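Long-range contacts in cell wall binding protein cwp8 (Peptoclostridium difficile, PDB 5J6Q), which probably anchors itself to the bacterial cell wall through three CWB2 modules, as a member of the S-layer-associated cell wall protein family: residues G426-M431 against G525-L530; N497-N502 against D521-G526; K515-K520 against S543-V548; V548-E553 against E577-N582. All blocks are in the same frame, centred on the assembly; numbering follows the deposited sequence.

Contact 1 of 4, residues G426-M431 against G525-L530; sequences GEADAM and GGNGQL. With SO4 (sulfate ion), chain D.
Glu427, in the first turn of helix 427-430, reaches across to Asn527 in the 3-10 turn 527-529, and the two polar ends meet obliquely with carboxylate and amide planes 85° apart. Asn527 ND2 donates to Glu427 OE2 at 2.9 Å, with an N-H...O angle of 156°. The acceptor oxygen uses its anti lone pair, and it lies close to the amide plane of Asn527. Glu427 CG sits between the backbone N and the carbonyl carbon (chi1 66°), and a bend at chi2 then brings the carboxylate over to the amide. Asn527 OD1 accepts from Arg498 NH1, so that both ends of the amide are engaged, which should hold its rotation.

At Ala428 the contact turns apolar. Leu530 CD1 presses against the helix backbone, 3.5 Å from Ala428 CA, and lies 4.0 Å from Ala428 CB. Met431 follows one turn after Glu427. Bends at chi2 and chi3 turn its terminal methyl onto Leu530, Met431 CE lying 3.6 Å from Leu530 CB, and the two side chains run past each other in opposite directions. Leu530, the residue with most surface buried here, is thus held by Ala428 and Met431 together.

The contact joins two CWB2 modules, the helix coming from the second and the 3-10 turn from the third. Helix 322-327 packs on Glu427 and Met431, helix 498-509 touches Ala428 through Arg498, and Met431 also meets Ala533 and Leu534 of helix 531-542, which begins directly after Leu530.

Contact 2 of 4, residues N497-N502 against D521-G526; sequences NRKDTN and DGYVGG. With SO4 (sulfate ion), chain C.
Arg498, at the start of helix 498-509, lies flat on Tyr523 of the loop after strand 516-519, in a cation-pi stack within the third CWB2 module. The planes are 28° apart and Arg498 CZ lies off-centre, 4.5 Å from the Tyr523 ring centroid. The CH-pi contact is more central: Arg498 CD stands 3.8 Å from the Tyr523 centroid, 15° off the ring normal. A bend at chi3 (51°) turns the guanidinium along the ring.

The tightly packed side is around Asp521. Arg498 NH1 donates to Asp521 O at 2.8 Å, nearly in the guanidinium plane, and Asp521 OD1 closes an Asx turn onto Tyr523 N while also bonding Thr551 OG1. Lys499 runs past the edge of the Tyr523 ring through CD; its ammonium makes only a weak salt bridge to Asp521 OD2, its stronger partner being Thr550 OG1.

The outer side is looser: Tyr523 is exposed although Arg498 covers one face of its ring, and a sulfate, probably from the crystallisation liquor, is held by Tyr523 OH and Arg498 NH2. Asn497 caps the helix through OD1, which accepts from Lys499 N and Asp500 N. Sulfate O3 takes two bonds: Arg498 N at 2.7 Å and Arg498 NE at 2.9 Å.

Contact 3 of 4, residues K515-K520 against S543-V548; sequences KAYVAK and SKAPIV. With SO4 (sulfate ion), chain H.
Tyr517 and Val548 bury the most surface in this pairing of two parallel strands, 516-519 and 547-549. The strand bonds pass through them: Tyr517 N donates to Pro546 O at 2.9 Å, and Val548 N returns to Tyr517 O at 2.7 Å. Ala519 N then reaches Val548 O at 3.0 Å. This is the staggered pattern of parallel strands, with Tyr517 level with Ile547 and Val518 level with Val548.

With CG anti to the carbonyl carbon (chi1 -77°), the Tyr517 ring is carried back along the strand toward Ala545 and Ser543, which it meets at its edge: Tyr517 CE1 is 3.7 Å from Ala545 CB, and Ser543 OG lies in the ring plane, 2.8 Å from Tyr517 OH. The two hydroxyls are hydrogen-bonded. Ser543 OG also accepts from Lys515 NZ at 3.1 Å, and that ammonium binds a sulfate, probably from the crystallisation liquor, which Lys571 also holds.

Val548 belongs to the other face of the sheet, beside Val518, their CB atoms 4.3 Å apart. Ile587 of helix 581-590 covers both valines, whereas Leu539 and Ala540 of helix 531-542 pack on Tyr517. That helix makes the beta-alpha-beta crossover between the two strands, and strand 572-575 flanks strand 516-519 on its other edge.

Contact 4 of 4, residues V548-E553 against E577-N582; sequences VLTTEE and EGIAKN. With SO4 (sulfate ion), chain F.
Thr551 and Ile579 approach to 4.8 Å between their CA atoms, and the backbones are joined by one nearly straight bond, Ala580 N to Thr551 O at 3.0 Å with an N-H...O angle of 176°. The donor also lies almost in line with the carbonyl bond, at a C=O...N angle of 171°.

The side chains meet backbone more than each other. Thr551 CG2, placed anti to the backbone N, rests 3.4 Å from Gly578 O. Ile579 lays its CG1 branch against the Thr550-Thr551 peptide, Ile579 CG1 being 3.6 Å from Thr550 O. Ala580 packs its methyl close to the accepting carbonyl and to Glu552, Ala580 CB lying 4.0 Å from Glu552 CA. Thr550 is braced within its own segment: its OG1 bonds Glu552 O at 2.8 Å, the donor standing well above that carbonyl's plane.

Ala580 is the N-cap of helix 581-590, whose first turn binds a sulfate, probably from the crystallisation liquor: Lys581 N donates to sulfate O4 at 2.7 Å, with a weak second bond to O2. The helix dipole would be expected to favour an anion there. Chemically, then, the junction of this loop with the helix start rests on a single backbone bond and close packing of side-chain carbons on peptide oxygens, while the hydroxyls of Thr550 and Thr551 tie the same loop to Lys499 and Asp521 respectively.

Overall arrangement
The four contacts cluster on one side of the chain's centre, with centres 7 to 16 Å apart. Contacts 2, 3 and 4 lie within the third CWB2 module; contact 1 ties that module to the second. Along the chain, contact 3 interleaves with contacts 1 and 2, contact 4 opens on Val548, where contact 3 closes, and contacts 1 and 2 end on the same loop, sharing Gly525 and Gly526. Contacts 3 and 4 share strand 547-549, an outer strand of the parallel sheet 286-289, 572-575, 516-519, 547-549. Asn502 of contact 2 bonds both Ile547 and Leu549. The loops after neighbouring strands thus gather at one end of the sheet, where the modules meet.

Contact 1 of 4, residues G426-M431 against G525-L530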
loop_
_atom_site.group_PDB
_atom_site.type_symbol
_atom_site.label_atom_id
_atom_site.label_comp_id
_atom_site.label_asym_id
_atom_site.label_seq_id
_atom_site.Cartn_x
_atom_site.Cartn_y
_atom_site.Cartn_z
ATOM N N GLY A 426 22.613 -21.607 24.184
ATOM C CA GLY A 426 21.811 -20.439 24.524
ATOM C C GLY A 426 21.570 -19.464 23.410
ATOM O O GLY A 426 21.589 -18.246 23.672
ATOM N N GLU A 427 21.309 -19.944 22.185
ATOM C CA GLU A 427 21.183 -18.942 21.094
ATOM C C GLU A 427 19.955 -17.975 21.195
ATOM O O GLU A 427 20.075 -16.842 20.812
ATOM C CB GLU A 427 21.182 -19.615 19.736
ATOM C CG GLU A 427 19.986 -20.491 19.469
ATOM C CD GLU A 427 20.391 -21.916 19.156
ATOM O OE1 GLU A 427 21.547 -22.117 18.719
ATOM O OE2 GLU A 427 19.557 -22.835 19.364
ATOM N N ALA A 428 18.840 -18.421 21.690
ATOM C CA ALA A 428 17.696 -17.578 21.823
ATOM C C ALA A 428 17.960 -16.463 22.890
ATOM O O ALA A 428 17.306 -15.455 22.747
ATOM C CB ALA A 428 16.539 -18.411 22.257
ATOM N N ASP A 429 18.867 -16.689 23.954
ATOM C CA ASP A 429 19.218 -15.650 24.956
ATOM C C ASP A 429 20.302 -14.783 24.410
ATOM O O ASP A 429 20.366 -13.575 24.709
ATOM C CB ASP A 429 19.787 -16.212 26.286
ATOM C CG ASP A 429 18.751 -16.830 27.163
ATOM O OD1 ASP A 429 17.518 -16.529 26.971
ATOM O OD2 ASP A 429 19.126 -17.597 28.042
ATOM N N ALA A 430 21.198 -15.417 23.664
ATOM C CA ALA A 430 22.373 -14.775 23.110
ATOM C C ALA A 430 22.064 -13.746 22.076
ATOM O O ALA A 430 22.614 -12.657 22.179
ATOM C CB ALA A 430 23.287 -15.829 22.531
ATOM N N MET A 431 21.200 -14.065 21.072
ATOM C CA MET A 431 20.777 -13.178 20.007
ATOM C C MET A 431 20.379 -11.790 20.486
ATOM O O MET A 431 20.459 -10.852 19.747
ATOM C CB MET A 431 19.549 -13.769 19.397
ATOM C CG MET A 431 19.197 -13.119 18.193
ATOM S SD MET A 431 20.407 -13.595 16.907
ATOM C CE MET A 431 20.221 -15.373 16.982
ATOM N N GLY A 525 8.167 -22.146 14.867
ATOM C CA GLY A 525 9.049 -22.748 13.891
ATOM C C GLY A 525 10.420 -23.065 14.412
ATOM O O GLY A 525 11.262 -23.456 13.620
ATOM N N GLY A 526 10.686 -22.885 15.732
ATOM C CA GLY A 526 12.004 -23.262 16.273
ATOM C C GLY A 526 13.087 -22.189 16.135
ATOM O O GLY A 526 12.895 -21.146 15.498
ATOM N N ASN A 527 14.259 -22.448 16.741
ATOM C CA ASN A 527 15.424 -21.539 16.792
ATOM C C ASN A 527 16.030 -21.124 15.416
ATOM O O ASN A 527 16.586 -19.993 15.290
ATOM C CB ASN A 527 16.454 -22.138 17.726
ATOM C CG ASN A 527 16.008 -22.014 19.211
ATOM O OD1 ASN A 527 14.902 -21.510 19.520
ATOM N ND2 ASN A 527 16.815 -22.399 20.188
ATOM N N GLY A 528 15.896 -21.970 14.395
ATOM C CA GLY A 528 16.326 -21.570 13.074
ATOM C C GLY A 528 15.691 -20.238 12.669
ATOM O O GLY A 528 16.279 -19.499 11.860
ATOM N N GLN A 529 14.492 -19.870 13.274
ATOM C CA GLN A 529 13.843 -18.606 12.879
ATOM C C GLN A 529 14.569 -17.349 13.482
ATOM O O GLN A 529 14.188 -16.215 13.206
ATOM C CB GLN A 529 12.353 -18.627 13.296
ATOM C CG GLN A 529 11.556 -19.620 12.432
ATOM C CD GLN A 529 11.604 -19.281 10.977
ATOM O OE1 GLN A 529 11.263 -18.208 10.551
ATOM N NE2 GLN A 529 11.957 -20.273 10.180
ATOM N N LEU A 530 15.578 -17.578 14.291
ATOM C CA LEU A 530 16.373 -16.491 14.850
ATOM C C LEU A 530 17.299 -15.941 13.783
ATOM O O LEU A 530 18.000 -14.921 14.016
ATOM C CB LEU A 530 17.178 -16.988 16.056
ATOM C CG LEU A 530 16.243 -17.161 17.325
ATOM C CD1 LEU A 530 17.202 -17.835 18.347
ATOM C CD2 LEU A 530 15.767 -15.792 17.948
HETATM S S SO4 D . 12.385 -19.350 5.872
HETATM O O1 SO4 D . 12.363 -20.318 7.009
HETATM O O2 SO4 D . 11.419 -19.633 4.954
HETATM O O3 SO4 D . 13.605 -19.376 5.191
HETATM O O4 SO4 D . 12.159 -17.942 6.416
#

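Contact 2 of 4, residues N497-N502 against D521-G526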
loop_
_atom_site.group_PDB
_atom_site.type_symbol
_atom_site.label_atom_id
_atom_site.label_comp_id
_atom_site.label_asym_id
_atom_site.label_seq_id
_atom_site.Cartn_x
_atom_site.Cartn_y
_atom_site.Cartn_z
ATOM N N ASN A 497 12.870 -16.908 30.632
ATOM C CA ASN A 497 12.770 -17.352 29.229
ATOM C C ASN A 497 13.422 -16.295 28.352
ATOM O O ASN A 497 13.889 -15.250 28.840
ATOM C CB ASN A 497 11.303 -17.626 28.830
ATOM C CG ASN A 497 10.412 -16.442 28.999
ATOM O OD1 ASN A 497 10.729 -15.346 28.426
ATOM N ND2 ASN A 497 9.366 -16.491 29.867
ATOM N N ARG A 498 13.474 -16.574 27.077
ATOM C CA ARG A 498 14.153 -15.731 26.125
ATOM C C ARG A 498 13.543 -14.297 25.964
ATOM O O ARG A 498 14.289 -13.398 25.584
ATOM C CB ARG A 498 14.156 -16.446 24.727
ATOM C CG ARG A 498 12.816 -16.294 24.014
ATOM C CD ARG A 498 12.729 -17.242 22.823
ATOM N NE ARG A 498 13.080 -18.635 23.192
ATOM C CZ ARG A 498 13.434 -19.583 22.313
ATOM N NH1 ARG A 498 13.529 -19.300 21.025
ATOM N NH2 ARG A 498 13.639 -20.826 22.717
ATOM N N LYS A 499 12.220 -14.119 26.232
ATOM C CA LYS A 499 11.580 -12.851 26.114
ATOM C C LYS A 499 12.010 -12.029 27.411
ATOM O O LYS A 499 12.291 -10.818 27.271
ATOM C CB LYS A 499 10.058 -12.912 25.975
ATOM C CG LYS A 499 9.675 -13.571 24.658
ATOM C CD LYS A 499 8.275 -13.928 24.587
ATOM C CE LYS A 499 7.514 -12.712 24.156
ATOM N NZ LYS A 499 7.835 -12.350 22.783
ATOM N N ASP A 500 12.075 -12.670 28.577
ATOM C CA ASP A 500 12.578 -11.989 29.770
ATOM C C ASP A 500 14.045 -11.647 29.600
ATOM O O ASP A 500 14.445 -10.580 29.982
ATOM C CB ASP A 500 12.374 -12.794 31.024
ATOM C CG ASP A 500 10.947 -13.114 31.238
ATOM O OD1 ASP A 500 10.062 -12.219 30.894
ATOM O OD2 ASP A 500 10.664 -14.277 31.669
ATOM N N THR A 501 14.856 -12.507 29.022
ATOM C CA THR A 501 16.258 -12.081 28.758
ATOM C C THR A 501 16.332 -10.874 27.819
ATOM O O THR A 501 17.149 -9.942 28.027
ATOM C CB THR A 501 16.998 -13.225 28.125
ATOM O OG1 THR A 501 16.926 -14.349 29.042
ATOM C CG2 THR A 501 18.431 -12.883 27.735
ATOM N N ASN A 502 15.546 -10.921 26.726
ATOM C CA ASN A 502 15.539 -9.822 25.773
ATOM C C ASN A 502 15.154 -8.586 26.539
ATOM O O ASN A 502 15.873 -7.567 26.370
ATOM C CB ASN A 502 14.572 -10.057 24.647
ATOM C CG ASN A 502 14.576 -9.076 23.554
ATOM O OD1 ASN A 502 13.483 -8.455 23.264
ATOM N ND2 ASN A 502 15.662 -8.908 22.870
ATOM N N ASP A 521 11.244 -14.395 17.548
ATOM C CA ASP A 521 12.054 -14.961 18.645
ATOM C C ASP A 521 12.328 -16.515 18.607
ATOM O O ASP A 521 13.011 -17.040 19.461
ATOM C CB ASP A 521 11.274 -14.649 19.938
ATOM C CG ASP A 521 9.815 -15.242 19.911
ATOM O OD1 ASP A 521 9.494 -16.022 18.995
ATOM O OD2 ASP A 521 9.021 -14.929 20.813
ATOM N N GLY A 522 11.744 -17.251 17.676
ATOM C CA GLY A 522 12.096 -18.675 17.582
ATOM C C GLY A 522 11.045 -19.594 18.200
ATOM O O GLY A 522 11.165 -20.794 18.121
ATOM N N TYR A 523 9.980 -19.014 18.784
ATOM C CA TYR A 523 8.885 -19.705 19.469
ATOM C C TYR A 523 7.928 -20.282 18.385
ATOM O O TYR A 523 7.209 -21.199 18.681
ATOM C CB TYR A 523 8.144 -18.713 20.405
ATOM C CG TYR A 523 8.687 -18.578 21.831
ATOM C CD1 TYR A 523 8.589 -17.367 22.521
ATOM C CD2 TYR A 523 9.258 -19.666 22.484
ATOM C CE1 TYR A 523 9.063 -17.239 23.823
ATOM C CE2 TYR A 523 9.722 -19.554 23.791
ATOM C CZ TYR A 523 9.624 -18.338 24.458
ATOM O OH TYR A 523 10.135 -18.231 25.730
ATOM N N VAL A 524 7.862 -19.690 17.159
ATOM C CA VAL A 524 7.091 -20.288 16.025
ATOM C C VAL A 524 8.120 -20.808 15.020
ATOM O O VAL A 524 8.947 -20.057 14.450
ATOM C CB VAL A 524 6.129 -19.289 15.363
ATOM C CG1 VAL A 524 5.486 -19.860 14.124
ATOM C CG2 VAL A 524 5.056 -18.840 16.360
ATOM N N GLY A 525 8.167 -22.146 14.867
ATOM C CA GLY A 525 9.049 -22.748 13.891
ATOM C C GLY A 525 10.420 -23.065 14.412
ATOM O O GLY A 525 11.262 -23.456 13.620
ATOM N N GLY A 526 10.686 -22.885 15.732
ATOM C CA GLY A 526 12.004 -23.262 16.273
ATOM C C GLY A 526 13.087 -22.189 16.135
ATOM O O GLY A 526 12.895 -21.146 15.498
HETATM S S SO4 C . 12.811 -20.446 26.541
HETATM O O1 SO4 C . 11.422 -20.421 26.840
HETATM O O2 SO4 C . 13.497 -20.825 27.645
HETATM O O3 SO4 C . 13.271 -19.108 26.059
HETATM O O4 SO4 C . 13.027 -21.432 25.491
#

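Contact 3 of 4, residues K515-K520 against S543-V548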
loop_
_atom_site.group_PDB
_atom_site.type_symbol
_atom_site.label_atom_id
_atom_site.label_comp_id
_atom_site.label_asym_id
_atom_site.label_seq_id
_atom_site.Cartn_x
_atom_site.Cartn_y
_atom_site.Cartn_z
ATOM N N LYS A 515 15.594 4.351 17.982
ATOM C CA LYS A 515 14.962 3.401 17.069
ATOM C C LYS A 515 14.775 2.073 17.776
ATOM O O LYS A 515 15.518 1.745 18.768
ATOM C CB LYS A 515 15.876 3.144 15.858
ATOM C CG LYS A 515 15.306 3.600 14.550
ATOM C CD LYS A 515 16.264 3.147 13.438
ATOM C CE LYS A 515 16.413 4.089 12.285
ATOM N NZ LYS A 515 17.598 3.656 11.522
ATOM N N ALA A 516 13.836 1.281 17.259
ATOM C CA ALA A 516 13.644 -0.079 17.801
ATOM C C ALA A 516 13.509 -0.980 16.578
ATOM O O ALA A 516 12.799 -0.618 15.590
ATOM C CB ALA A 516 12.351 -0.173 18.686
ATOM N N TYR A 517 14.215 -2.039 16.586
ATOM C CA TYR A 517 14.037 -3.034 15.554
ATOM C C TYR A 517 13.236 -4.255 16.189
ATOM O O TYR A 517 13.329 -4.468 17.406
ATOM C CB TYR A 517 15.414 -3.537 15.173
ATOM C CG TYR A 517 16.158 -2.552 14.282
ATOM C CD1 TYR A 517 16.777 -1.436 14.809
ATOM C CD2 TYR A 517 16.230 -2.738 12.908
ATOM C CE1 TYR A 517 17.458 -0.531 14.010
ATOM C CE2 TYR A 517 16.895 -1.832 12.083
ATOM C CZ TYR A 517 17.510 -0.729 12.651
ATOM O OH TYR A 517 18.113 0.194 11.867
ATOM N N VAL A 518 12.510 -5.084 15.397
ATOM C CA VAL A 518 11.803 -6.264 16.053
ATOM C C VAL A 518 11.963 -7.485 15.128
ATOM O O VAL A 518 11.903 -7.308 13.903
ATOM C CB VAL A 518 10.308 -5.864 16.325
ATOM C CG1 VAL A 518 9.589 -5.342 15.100
ATOM C CG2 VAL A 518 9.515 -7.028 16.898
ATOM N N ALA A 519 12.178 -8.713 15.690
ATOM C CA ALA A 519 12.377 -9.853 14.841
ATOM C C ALA A 519 11.823 -11.118 15.508
ATOM O O ALA A 519 11.645 -11.123 16.706
ATOM C CB ALA A 519 13.886 -10.010 14.632
ATOM N N LYS A 520 11.620 -12.206 14.772
ATOM C CA LYS A 520 10.977 -13.419 15.473
ATOM C C LYS A 520 11.808 -13.941 16.470
ATOM O O LYS A 520 13.020 -13.965 16.299
ATOM C CB LYS A 520 10.708 -14.442 14.382
ATOM C CG LYS A 520 9.564 -13.887 13.562
ATOM C CD LYS A 520 9.048 -14.948 12.552
ATOM C CE LYS A 520 9.870 -14.950 11.339
ATOM N NZ LYS A 520 9.570 -16.164 10.612
ATOM N N SER A 543 22.607 1.589 14.019
ATOM C CA SER A 543 21.646 2.591 14.524
ATOM C C SER A 543 21.687 2.707 16.089
ATOM O O SER A 543 20.769 3.313 16.635
ATOM C CB SER A 543 20.199 2.207 14.101
ATOM O OG SER A 543 20.026 2.070 12.695
ATOM N N LYS A 544 22.680 2.090 16.800
ATOM C CA LYS A 544 22.703 2.083 18.302
ATOM C C LYS A 544 21.313 1.754 18.847
ATOM O O LYS A 544 20.844 2.367 19.815
ATOM C CB LYS A 544 23.182 3.420 18.842
ATOM C CG LYS A 544 24.383 3.952 18.003
ATOM C CD LYS A 544 25.081 5.180 18.688
ATOM C CE LYS A 544 26.616 5.160 18.547
ATOM N NZ LYS A 544 27.096 4.981 17.149
ATOM N N ALA A 545 20.669 0.694 18.267
ATOM C CA ALA A 545 19.284 0.476 18.601
ATOM C C ALA A 545 19.152 -1.025 18.963
ATOM O O ALA A 545 19.966 -1.832 18.546
ATOM C CB ALA A 545 18.418 0.804 17.300
ATOM N N PRO A 546 18.169 -1.374 19.778
ATOM C CA PRO A 546 18.007 -2.794 20.157
ATOM C C PRO A 546 17.059 -3.639 19.147
ATOM O O PRO A 546 16.344 -3.091 18.317
ATOM C CB PRO A 546 17.316 -2.677 21.500
ATOM C CG PRO A 546 16.286 -1.576 21.207
ATOM C CD PRO A 546 17.260 -0.505 20.560
ATOM N N ILE A 547 17.082 -4.970 19.305
ATOM C CA ILE A 547 16.234 -5.826 18.533
ATOM C C ILE A 547 15.255 -6.417 19.584
ATOM O O ILE A 547 15.684 -7.097 20.492
ATOM C CB ILE A 547 16.981 -6.941 17.787
ATOM C CG1 ILE A 547 17.848 -6.320 16.687
ATOM C CG2 ILE A 547 15.862 -7.980 17.121
ATOM C CD1 ILE A 547 18.741 -7.333 15.884
ATOM N N VAL A 548 13.991 -6.064 19.512
ATOM C CA VAL A 548 13.027 -6.675 20.419
ATOM C C VAL A 548 12.747 -8.103 19.784
ATOM O O VAL A 548 12.420 -8.172 18.596
ATOM C CB VAL A 548 11.751 -5.785 20.382
ATOM C CG1 VAL A 548 10.522 -6.479 21.090
ATOM C CG2 VAL A 548 12.076 -4.419 21.063
HETATM S S SO4 H . 16.329 0.913 9.102
HETATM O O1 SO4 H . 16.171 -0.349 9.840
HETATM O O2 SO4 H . 15.356 0.868 7.845
HETATM O O3 SO4 H . 16.054 2.187 9.840
HETATM O O4 SO4 H . 17.741 0.723 8.857
#

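Contact 4 of 4, residues V548-E553 against E577-N582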
loop_
_atom_site.group_PDB
_atom_site.type_symbol
_atom_site.label_atom_id
_atom_site.label_comp_id
_atom_site.label_asym_id
_atom_site.label_seq_id
_atom_site.Cartn_x
_atom_site.Cartn_y
_atom_site.Cartn_z
ATOM N N VAL A 548 13.991 -6.064 19.512
ATOM C CA VAL A 548 13.027 -6.675 20.419
ATOM C C VAL A 548 12.747 -8.103 19.784
ATOM O O VAL A 548 12.420 -8.172 18.596
ATOM C CB VAL A 548 11.751 -5.785 20.382
ATOM C CG1 VAL A 548 10.522 -6.479 21.090
ATOM C CG2 VAL A 548 12.076 -4.419 21.063
ATOM N N LEU A 549 12.863 -9.200 20.545
ATOM C CA LEU A 549 12.564 -10.507 19.893
ATOM C C LEU A 549 11.149 -10.945 20.283
ATOM O O LEU A 549 10.811 -11.195 21.477
ATOM C CB LEU A 549 13.546 -11.559 20.365
ATOM C CG LEU A 549 14.981 -11.304 19.888
ATOM C CD1 LEU A 549 15.889 -12.312 20.594
ATOM C CD2 LEU A 549 15.122 -11.365 18.329
ATOM N N THR A 550 10.281 -10.991 19.237
ATOM C CA THR A 550 8.979 -11.506 19.521
ATOM C C THR A 550 8.321 -12.067 18.237
ATOM O O THR A 550 8.590 -11.552 17.140
ATOM C CB THR A 550 8.046 -10.411 20.086
ATOM O OG1 THR A 550 6.918 -11.073 20.714
ATOM C CG2 THR A 550 7.499 -9.544 19.018
ATOM N N THR A 551 7.458 -13.115 18.395
ATOM C CA THR A 551 6.682 -13.571 17.221
ATOM C C THR A 551 5.241 -13.218 17.431
ATOM O O THR A 551 4.590 -12.676 16.562
ATOM C CB THR A 551 6.818 -15.103 16.988
ATOM O OG1 THR A 551 8.192 -15.380 16.867
ATOM C CG2 THR A 551 6.110 -15.541 15.660
ATOM N N GLU A 552 4.707 -13.568 18.600
ATOM C CA GLU A 552 3.351 -13.234 18.887
ATOM C C GLU A 552 3.426 -11.957 19.791
ATOM O O GLU A 552 4.362 -11.127 19.625
ATOM C CB GLU A 552 2.591 -14.384 19.588
ATOM C CG GLU A 552 3.153 -15.760 19.240
ATOM C CD GLU A 552 2.091 -16.686 18.663
ATOM O OE1 GLU A 552 1.735 -17.686 19.332
ATOM O OE2 GLU A 552 1.628 -16.409 17.544
ATOM N N GLU A 553 2.474 -11.754 20.686
ATOM C CA GLU A 553 2.563 -10.539 21.523
ATOM C C GLU A 553 3.746 -10.523 22.486
ATOM O O GLU A 553 4.313 -11.533 22.899
ATOM C CB GLU A 553 1.222 -10.284 22.323
ATOM C CG GLU A 553 0.971 -11.300 23.450
ATOM C CD GLU A 553 -0.052 -10.795 24.513
ATOM O OE1 GLU A 553 -0.236 -11.496 25.540
ATOM O OE2 GLU A 553 -0.671 -9.694 24.330
ATOM N N GLU A 577 9.008 -11.632 8.256
ATOM C CA GLU A 577 7.544 -11.721 8.179
ATOM C C GLU A 577 7.009 -12.654 9.254
ATOM O O GLU A 577 7.805 -13.324 9.906
ATOM C CB GLU A 577 7.134 -12.309 6.766
ATOM C CG GLU A 577 7.339 -11.322 5.661
ATOM C CD GLU A 577 6.454 -10.089 5.737
ATOM O OE1 GLU A 577 6.887 -9.047 5.192
ATOM O OE2 GLU A 577 5.350 -10.156 6.318
ATOM N N GLY A 578 5.697 -12.719 9.493
ATOM C CA GLY A 578 5.235 -13.639 10.559
ATOM C C GLY A 578 5.225 -13.030 11.963
ATOM O O GLY A 578 5.155 -13.726 12.966
ATOM N N ILE A 579 5.357 -11.697 12.076
ATOM C CA ILE A 579 5.289 -11.104 13.393
ATOM C C ILE A 579 3.900 -10.594 13.509
ATOM O O ILE A 579 3.431 -9.889 12.627
ATOM C CB ILE A 579 6.401 -9.995 13.590
ATOM C CG1 ILE A 579 7.868 -10.652 13.768
ATOM C CG2 ILE A 579 6.008 -9.224 14.837
ATOM C CD1 ILE A 579 9.024 -9.708 13.391
ATOM N N ALA A 580 3.199 -10.941 14.601
ATOM C CA ALA A 580 1.786 -10.521 14.815
ATOM C C ALA A 580 1.679 -8.957 14.759
ATOM O O ALA A 580 2.497 -8.288 15.417
ATOM C CB ALA A 580 1.378 -10.981 16.204
ATOM N N LYS A 581 0.676 -8.427 14.078
ATOM C CA LYS A 581 0.422 -6.985 13.982
ATOM C C LYS A 581 0.214 -6.420 15.392
ATOM O O LYS A 581 0.594 -5.250 15.739
ATOM C CB LYS A 581 -0.878 -6.692 13.127
ATOM C CG LYS A 581 -1.115 -5.154 12.968
ATOM C CD LYS A 581 -2.104 -4.819 11.828
ATOM C CE LYS A 581 -3.460 -5.441 12.042
ATOM N NZ LYS A 581 -4.388 -5.017 10.950
ATOM N N ASN A 582 -0.419 -7.213 16.209
ATOM C CA ASN A 582 -0.617 -6.741 17.604
ATOM C C ASN A 582 0.733 -6.400 18.407
ATOM O O ASN A 582 0.741 -5.440 19.193
ATOM C CB ASN A 582 -1.374 -7.755 18.370
ATOM C CG ASN A 582 -2.878 -7.667 18.109
ATOM O OD1 ASN A 582 -3.605 -8.530 18.633
ATOM N ND2 ASN A 582 -3.429 -6.697 17.314
HETATM S S SO4 F . -1.344 -10.578 12.089
HETATM O O1 SO4 F . -2.644 -9.953 11.743
HETATM O O2 SO4 F . -1.349 -11.095 13.451
HETATM O O3 SO4 F . -1.069 -11.703 11.191
HETATM O O4 SO4 F . -0.330 -9.576 11.902
#